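Local coordinates for protein aminoglycoside 3'-phosphotransferase AphA1-IAB (Acinetobacter baumannii, PDB 4GKH) that phosphorylates kanamycin at its 3'-hydroxyl and confers resistance to kanamycin and structurally related aminoglycosides, including amikacin, at residues T106-L111 against G238-S243; I232-L237 against R247-Y252. All blocks are in the same frame, centred on the assembly; numbering follows the deposited sequence.

Followed from the N terminus, the chain builds its five-stranded sheet and then enters helix 107-113, the first partner of interaction 1. Some 115 residues later helix 227-237 supplies the first half of interaction 2, and the chain turns through 238-241 into helix 242-252. Interaction 1 closes a long loop by bringing that turn back to helix 107-113; interaction 2 closes a short one, folding helix 242-252 against helix 227-237. Because the segments alternate along the sequence, the two closures cross. Together they join the start of the helical lobe of this kinase-like fold to its late helical hairpin, which lies beside kanamycin.

Interaction 1: residues T106-L111 against G238-S243; sequences TAFQVL and GEFSPS
One face of the Phe240 ring is taken by a methyl group of Leu111, while its edge is met by the ring of Phe108. Leu111 CD2 lies 3.2 Å from the centroid of the Phe240 ring and only 2° off its normal, a CH-pi contact in which all six ring carbons are nearly equally distant from the methyl. CG of Leu111 follows over the CD2-CE2 side of the ring, with CG 3.7 Å from Phe240 CE2. At the ring edge, Phe108 CE1 comes within 3.6 Å of Phe240 CZ; the two planes stand 69° apart, an oblique pairing. The Phe108 ring has Glu239 OE2 at its own edge, 3.8 Å from CE1. An extended chain carries that carboxylate across from the loop.

In this kinase-like fold, the meeting joins the beginning of helix 107-113 to the turn between helices 227-237 and 242-252. Thr106 and Gln109 cap the N-terminal end of helix 107-113 with a capping box: Gln109 N donates to Thr106 OG1, and Thr106 N to Gln109 OE1 at 3.0 Å. Both residues also line the inhibitor pocket. Phe108, with CG anti to its amide nitrogen (chi1 179°), brings its CD1-CE1 side to Phe240 CZ. Leu202 touches both aromatic side chains, and Ile121 of helix 118-133 packs against Leu111. At the end of the turn, Ser241 OG accepts a hydrogen bond from Leu244 N as the N-cap of helix 242-252.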
loop_
_atom_site.group_PDB
_atom_site.type_symbol
_atom_site.label_atom_id
_atom_site.label_comp_id
_atom_site.label_asym_id
_atom_site.label_seq_id
_atom_site.Cartn_x
_atom_site.Cartn_y
_atom_site.Cartn_z
ATOM N N THR A 106 9.882 0.828 8.810
ATOM C CA THR A 106 8.542 0.294 8.558
ATOM C C THR A 106 7.950 -0.352 9.809
ATOM O O THR A 106 8.683 -0.722 10.729
ATOM C CB THR A 106 8.528 -0.739 7.415
ATOM O OG1 THR A 106 9.257 -1.908 7.818
ATOM C CG2 THR A 106 9.175 -0.136 6.165
ATOM N N ALA A 107 6.625 -0.493 9.834
ATOM C CA ALA A 107 5.970 -1.176 10.946
ATOM C C ALA A 107 6.543 -2.582 11.093
ATOM O O ALA A 107 6.737 -3.077 12.209
ATOM C CB ALA A 107 4.455 -1.220 10.742
ATOM N N PHE A 108 6.841 -3.219 9.970
ATOM C CA PHE A 108 7.433 -4.559 10.026
ATOM C C PHE A 108 8.768 -4.543 10.773
ATOM O O PHE A 108 9.007 -5.349 11.692
ATOM C CB PHE A 108 7.616 -5.106 8.618
ATOM C CG PHE A 108 8.241 -6.480 8.573
ATOM C CD1 PHE A 108 7.455 -7.617 8.677
ATOM C CD2 PHE A 108 9.611 -6.630 8.394
ATOM C CE1 PHE A 108 8.030 -8.884 8.614
ATOM C CE2 PHE A 108 10.184 -7.887 8.329
ATOM C CZ PHE A 108 9.394 -9.010 8.438
ATOM N N GLN A 109 9.632 -3.607 10.393
ATOM C CA GLN A 109 10.934 -3.465 11.032
ATOM C C GLN A 109 10.828 -3.206 12.532
ATOM O O GLN A 109 11.543 -3.818 13.320
ATOM C CB GLN A 109 11.742 -2.342 10.377
ATOM C CG GLN A 109 12.124 -2.609 8.913
ATOM C CD GLN A 109 12.936 -1.462 8.299
ATOM O OE1 GLN A 109 12.380 -0.464 7.835
ATOM N NE2 GLN A 109 14.257 -1.605 8.303
ATOM N N VAL A 110 9.951 -2.286 12.932
ATOM C CA VAL A 110 9.821 -1.914 14.336
ATOM C C VAL A 110 9.221 -3.060 15.150
ATOM O O VAL A 110 9.560 -3.272 16.325
ATOM C CB VAL A 110 8.957 -0.644 14.477
ATOM C CG1 VAL A 110 8.683 -0.354 15.916
ATOM C CG2 VAL A 110 9.649 0.544 13.814
ATOM N N LEU A 111 8.309 -3.799 14.520
ATOM C CA LEU A 111 7.742 -4.967 15.194
ATOM C C LEU A 111 8.844 -6.004 15.485
ATOM O O LEU A 111 8.946 -6.525 16.609
ATOM C CB LEU A 111 6.610 -5.571 14.358
ATOM C CG LEU A 111 5.720 -6.657 14.973
ATOM C CD1 LEU A 111 5.102 -6.169 16.264
ATOM C CD2 LEU A 111 4.631 -7.061 14.000
ATOM N N GLY A 238 -0.620 -11.942 10.549
ATOM C CA GLY A 238 -0.648 -13.392 10.665
ATOM C C GLY A 238 0.729 -14.017 10.681
ATOM O O GLY A 238 0.886 -15.176 11.056
ATOM N N GLU A 239 1.737 -13.251 10.268
ATOM C CA GLU A 239 3.110 -13.740 10.346
ATOM C C GLU A 239 3.611 -13.721 11.793
ATOM O O GLU A 239 4.575 -14.413 12.132
ATOM C CB GLU A 239 4.046 -12.928 9.432
ATOM C CG GLU A 239 5.344 -13.666 9.069
ATOM C CD GLU A 239 6.243 -12.905 8.087
ATOM O OE1 GLU A 239 7.367 -13.400 7.800
ATOM O OE2 GLU A 239 5.833 -11.824 7.604
ATOM N N PHE A 240 2.944 -12.940 12.643
ATOM C CA PHE A 240 3.423 -12.703 14.001
ATOM C C PHE A 240 2.559 -13.358 15.082
ATOM O O PHE A 240 3.081 -13.990 15.990
ATOM C CB PHE A 240 3.526 -11.196 14.271
ATOM C CG PHE A 240 4.544 -10.502 13.416
ATOM C CD1 PHE A 240 4.208 -10.042 12.158
ATOM C CD2 PHE A 240 5.847 -10.333 13.867
ATOM C CE1 PHE A 240 5.146 -9.418 11.365
ATOM C CE2 PHE A 240 6.789 -9.707 13.081
ATOM C CZ PHE A 240 6.440 -9.247 11.830
ATOM N N SER A 241 1.241 -13.217 14.977
ATOM C CA SER A 241 0.383 -13.552 16.113
ATOM C C SER A 241 -1.107 -13.517 15.793
ATOM O O SER A 241 -1.616 -12.504 15.317
ATOM C CB SER A 241 0.649 -12.553 17.250
ATOM O OG SER A 241 -0.479 -12.425 18.090
ATOM N N PRO A 242 -1.821 -14.610 16.102
ATOM C CA PRO A 242 -3.277 -14.596 15.958
ATOM C C PRO A 242 -3.899 -13.543 16.866
ATOM O O PRO A 242 -4.916 -12.965 16.507
ATOM C CB PRO A 242 -3.694 -15.993 16.431
ATOM C CG PRO A 242 -2.470 -16.823 16.304
ATOM C CD PRO A 242 -1.333 -15.901 16.614
ATOM N N SER A 243 -3.303 -13.296 18.030
ATOM C CA SER A 243 -3.823 -12.260 18.924
ATOM C C SER A 243 -3.730 -10.865 18.294
ATOM O O SER A 243 -4.657 -10.050 18.398
ATOM C CB SER A 243 -3.105 -12.288 20.276
ATOM O OG SER A 243 -1.707 -12.098 20.129
#

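Interaction 2: residues I232-L237 against R247-Y252; sequences ILWNCL and RLFQKY. With KAN (kanamycin a), chain M.
Leu248 points from helix 242-252 toward helix 227-237, and CB and the two methyls divide the contacts among them. Its CB lies 3.9 Å from Leu237 CD1, the two side chains crossing at about a right angle. Beyond CG the branches diverge: CD1 goes to Leu233 CD2 at 3.7 Å, whereas CD2 sits between the side chain of Leu233 and the backbone of the next residue, 3.8 Å from both Leu233 CG and Trp234 N. Leu248 CG, anti to the backbone nitrogen (chi1 170°), turns the fork toward the partner helix, where the side chain touches Leu233, Trp234 and Leu237, which face it from that helix.

The two segments form a helical hairpin in the C-terminal lobe of the kinase-like fold, their axes 10.7 Å apart at closest approach and their directions 140° apart. At its flank an aromatic pair takes over from the leucines. Phe249 CE2 comes to 3.4 Å from Trp234 CD1, which lies at the edge of the Phe249 ring; the ring pair itself is oblique, with the planes of the phenylalanine and the five-membered ring 58° apart. Here the torsion differs from that of Leu248: Phe249 CG stands beside its own backbone N, which brings the ring round to the indole. Leu262 and Leu266 of helix 259-269 also touch Trp234, while Leu202 and Phe200 pack on Leu233.

Asn235 and Cys236 belong to the kanamycin pocket. Asn235 O is 3.3 Å from kanamycin O14, and Cys236 SG lies 3.8 Å from its O15. Asp168, which hydrogen-bonds the antibiotic through OD1, accepts from Asn235 ND2 with the same oxygen.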
loop_
_atom_site.group_PDB
_atom_site.type_symbol
_atom_site.label_atom_id
_atom_site.label_comp_id
_atom_site.label_asym_id
_atom_site.label_seq_id
_atom_site.Cartn_x
_atom_site.Cartn_y
_atom_site.Cartn_z
ATOM N N ILE A 232 -5.408 -6.841 4.105
ATOM C CA ILE A 232 -3.985 -6.881 3.836
ATOM C C ILE A 232 -3.173 -6.749 5.115
ATOM O O ILE A 232 -2.183 -7.453 5.296
ATOM C CB ILE A 232 -3.597 -5.821 2.783
ATOM C CG1 ILE A 232 -4.233 -6.207 1.439
ATOM C CG2 ILE A 232 -2.081 -5.690 2.668
ATOM C CD1 ILE A 232 -3.782 -5.343 0.247
ATOM N N LEU A 233 -3.601 -5.867 6.017
ATOM C CA LEU A 233 -2.868 -5.708 7.270
ATOM C C LEU A 233 -3.045 -6.958 8.134
ATOM O O LEU A 233 -2.104 -7.428 8.786
ATOM C CB LEU A 233 -3.348 -4.454 8.021
ATOM C CG LEU A 233 -2.596 -4.171 9.329
ATOM C CD1 LEU A 233 -1.093 -4.093 9.072
ATOM C CD2 LEU A 233 -3.096 -2.874 9.976
ATOM N N TRP A 234 -4.268 -7.484 8.163
ATOM C CA TRP A 234 -4.570 -8.702 8.925
ATOM C C TRP A 234 -3.696 -9.872 8.438
ATOM O O TRP A 234 -3.189 -10.687 9.227
ATOM C CB TRP A 234 -6.068 -9.038 8.791
ATOM C CG TRP A 234 -6.525 -10.239 9.551
ATOM C CD1 TRP A 234 -6.983 -10.270 10.840
ATOM C CD2 TRP A 234 -6.610 -11.582 9.064
ATOM N NE1 TRP A 234 -7.321 -11.554 11.190
ATOM C CE2 TRP A 234 -7.100 -12.379 10.120
ATOM C CE3 TRP A 234 -6.298 -12.192 7.849
ATOM C CZ2 TRP A 234 -7.298 -13.757 9.993
ATOM C CZ3 TRP A 234 -6.492 -13.572 7.723
ATOM C CH2 TRP A 234 -6.989 -14.331 8.787
ATOM N N ASN A 235 -3.507 -9.939 7.127
ATOM C CA ASN A 235 -2.659 -10.979 6.543
ATOM C C ASN A 235 -1.209 -10.832 7.045
ATOM O O ASN A 235 -0.595 -11.813 7.480
ATOM C CB ASN A 235 -2.723 -10.929 5.005
ATOM C CG ASN A 235 -2.137 -12.175 4.356
ATOM O OD1 ASN A 235 -2.309 -13.284 4.855
ATOM N ND2 ASN A 235 -1.443 -11.998 3.246
ATOM N N CYS A 236 -0.692 -9.603 7.027
ATOM C CA CYS A 236 0.671 -9.331 7.492
ATOM C C CYS A 236 0.874 -9.750 8.935
ATOM O O CYS A 236 1.879 -10.385 9.287
ATOM C CB CYS A 236 0.988 -7.842 7.374
ATOM S SG CYS A 236 1.163 -7.333 5.647
ATOM N N LEU A 237 -0.085 -9.375 9.771
ATOM C CA LEU A 237 -0.016 -9.680 11.197
ATOM C C LEU A 237 -0.051 -11.175 11.471
ATOM O O LEU A 237 0.439 -11.638 12.498
ATOM C CB LEU A 237 -1.131 -8.959 11.943
ATOM C CG LEU A 237 -0.999 -7.436 12.007
ATOM C CD1 LEU A 237 -2.244 -6.794 12.635
ATOM C CD2 LEU A 237 0.249 -7.063 12.791
ATOM N N ARG A 247 -6.684 -8.319 17.501
ATOM C CA ARG A 247 -6.590 -6.990 18.103
ATOM C C ARG A 247 -6.797 -5.863 17.087
ATOM O O ARG A 247 -7.347 -4.807 17.421
ATOM C CB ARG A 247 -5.251 -6.803 18.823
ATOM C CG ARG A 247 -5.105 -5.440 19.510
ATOM C CD ARG A 247 -3.838 -5.383 20.354
ATOM N NE ARG A 247 -3.842 -4.242 21.266
ATOM C CZ ARG A 247 -3.993 -4.335 22.580
ATOM N NH1 ARG A 247 -4.134 -5.529 23.156
ATOM N NH2 ARG A 247 -3.984 -3.237 23.323
ATOM N N LEU A 248 -6.347 -6.093 15.856
ATOM C CA LEU A 248 -6.522 -5.121 14.786
ATOM C C LEU A 248 -7.999 -4.813 14.572
ATOM O O LEU A 248 -8.395 -3.654 14.568
ATOM C CB LEU A 248 -5.903 -5.627 13.488
ATOM C CG LEU A 248 -6.273 -4.755 12.288
ATOM C CD1 LEU A 248 -5.724 -3.344 12.471
ATOM C CD2 LEU A 248 -5.770 -5.412 10.976
ATOM N N PHE A 249 -8.806 -5.855 14.397
ATOM C CA PHE A 249 -10.251 -5.675 14.271
ATOM C C PHE A 249 -10.888 -5.050 15.512
ATOM O O PHE A 249 -11.691 -4.116 15.397
ATOM C CB PHE A 249 -10.940 -6.995 13.941
ATOM C CG PHE A 249 -10.876 -7.354 12.492
ATOM C CD1 PHE A 249 -11.663 -6.690 11.571
ATOM C CD2 PHE A 249 -10.031 -8.357 12.046
ATOM C CE1 PHE A 249 -11.607 -7.016 10.228
ATOM C CE2 PHE A 249 -9.977 -8.689 10.709
ATOM C CZ PHE A 249 -10.758 -8.012 9.798
ATOM N N GLN A 250 -10.546 -5.577 16.691
ATOM C CA GLN A 250 -11.073 -5.047 17.939
ATOM C C GLN A 250 -10.862 -3.541 18.093
ATOM O O GLN A 250 -11.812 -2.803 18.362
ATOM C CB GLN A 250 -10.466 -5.776 19.139
ATOM C CG GLN A 250 -10.783 -5.125 20.485
ATOM C CD GLN A 250 -12.239 -5.256 20.869
ATOM O OE1 GLN A 250 -12.769 -4.438 21.624
ATOM N NE2 GLN A 250 -12.898 -6.291 20.356
ATOM N N LYS A 251 -9.621 -3.090 17.926
ATOM C CA LYS A 251 -9.275 -1.681 18.130
ATOM C C LYS A 251 -9.853 -0.815 17.018
ATOM O O LYS A 251 -10.205 0.333 17.240
ATOM C CB LYS A 251 -7.750 -1.506 18.220
ATOM C CG LYS A 251 -7.178 -2.141 19.514
ATOM C CD LYS A 251 -7.726 -1.440 20.726
ATOM C CE LYS A 251 -7.206 -2.055 22.011
ATOM N NZ LYS A 251 -7.463 -1.133 23.152
ATOM N N TYR A 252 -9.955 -1.382 15.823
ATOM C CA TYR A 252 -10.514 -0.655 14.674
ATOM C C TYR A 252 -12.006 -0.386 14.910
ATOM O O TYR A 252 -12.558 0.610 14.442
ATOM C CB TYR A 252 -10.313 -1.468 13.390
ATOM C CG TYR A 252 -10.938 -0.845 12.167
ATOM C CD1 TYR A 252 -10.256 0.111 11.424
ATOM C CD2 TYR A 252 -12.204 -1.225 11.748
ATOM C CE1 TYR A 252 -10.819 0.668 10.284
ATOM C CE2 TYR A 252 -12.777 -0.671 10.625
ATOM C CZ TYR A 252 -12.081 0.270 9.898
ATOM O OH TYR A 252 -12.665 0.808 8.783
HETATM C C1 KAN M . 3.559 -8.011 -2.249
HETATM C C2 KAN M . 3.756 -6.590 -1.770
HETATM C C3 KAN M . 3.006 -5.579 -2.616
HETATM C C4 KAN M . 3.500 -5.704 -4.057
HETATM C C5 KAN M . 3.219 -7.115 -4.536
HETATM C C6 KAN M . 3.766 -7.161 -5.962
HETATM C C7 KAN M . 0.282 -11.959 -0.975
HETATM C C8 KAN M . 1.695 -11.733 -0.501
HETATM C C9 KAN M . 1.990 -10.219 -0.600
HETATM C C10 KAN M . 1.889 -9.727 -2.061
HETATM C C11 KAN M . 0.421 -9.955 -2.498
HETATM C C12 KAN M . 0.107 -11.445 -2.413
HETATM C C13 KAN M . 3.050 -12.638 1.341
HETATM C C14 KAN M . 2.726 -13.789 2.295
HETATM C C15 KAN M . 1.921 -13.388 3.509
HETATM C C16 KAN M . 2.697 -12.335 4.270
HETATM C C17 KAN M . 2.897 -11.161 3.320
HETATM C C18 KAN M . 3.511 -9.920 4.006
HETATM N N1 KAN M . 3.540 -8.493 -6.533
HETATM N N2 KAN M . 0.269 -9.506 -3.893
HETATM N N3 KAN M . 0.066 -13.422 -0.895
HETATM N N4 KAN M . 1.719 -14.548 4.386
HETATM O O5 KAN M . 3.922 -8.049 -3.676
HETATM O O6 KAN M . 3.315 -6.503 -0.403
HETATM O O7 KAN M . 3.291 -4.273 -2.096
HETATM O O8 KAN M . 2.792 -4.792 -4.907
HETATM O O9 KAN M . 2.163 -8.313 -2.145
HETATM O O10 KAN M . 3.258 -9.895 0.025
HETATM O O11 KAN M . 1.766 -12.259 0.847
HETATM O O12 KAN M . 3.646 -11.584 2.138
HETATM O O13 KAN M . 2.078 -14.788 1.500
HETATM O O14 KAN M . 1.915 -11.924 5.384
HETATM O O15 KAN M . 3.492 -8.800 3.078
#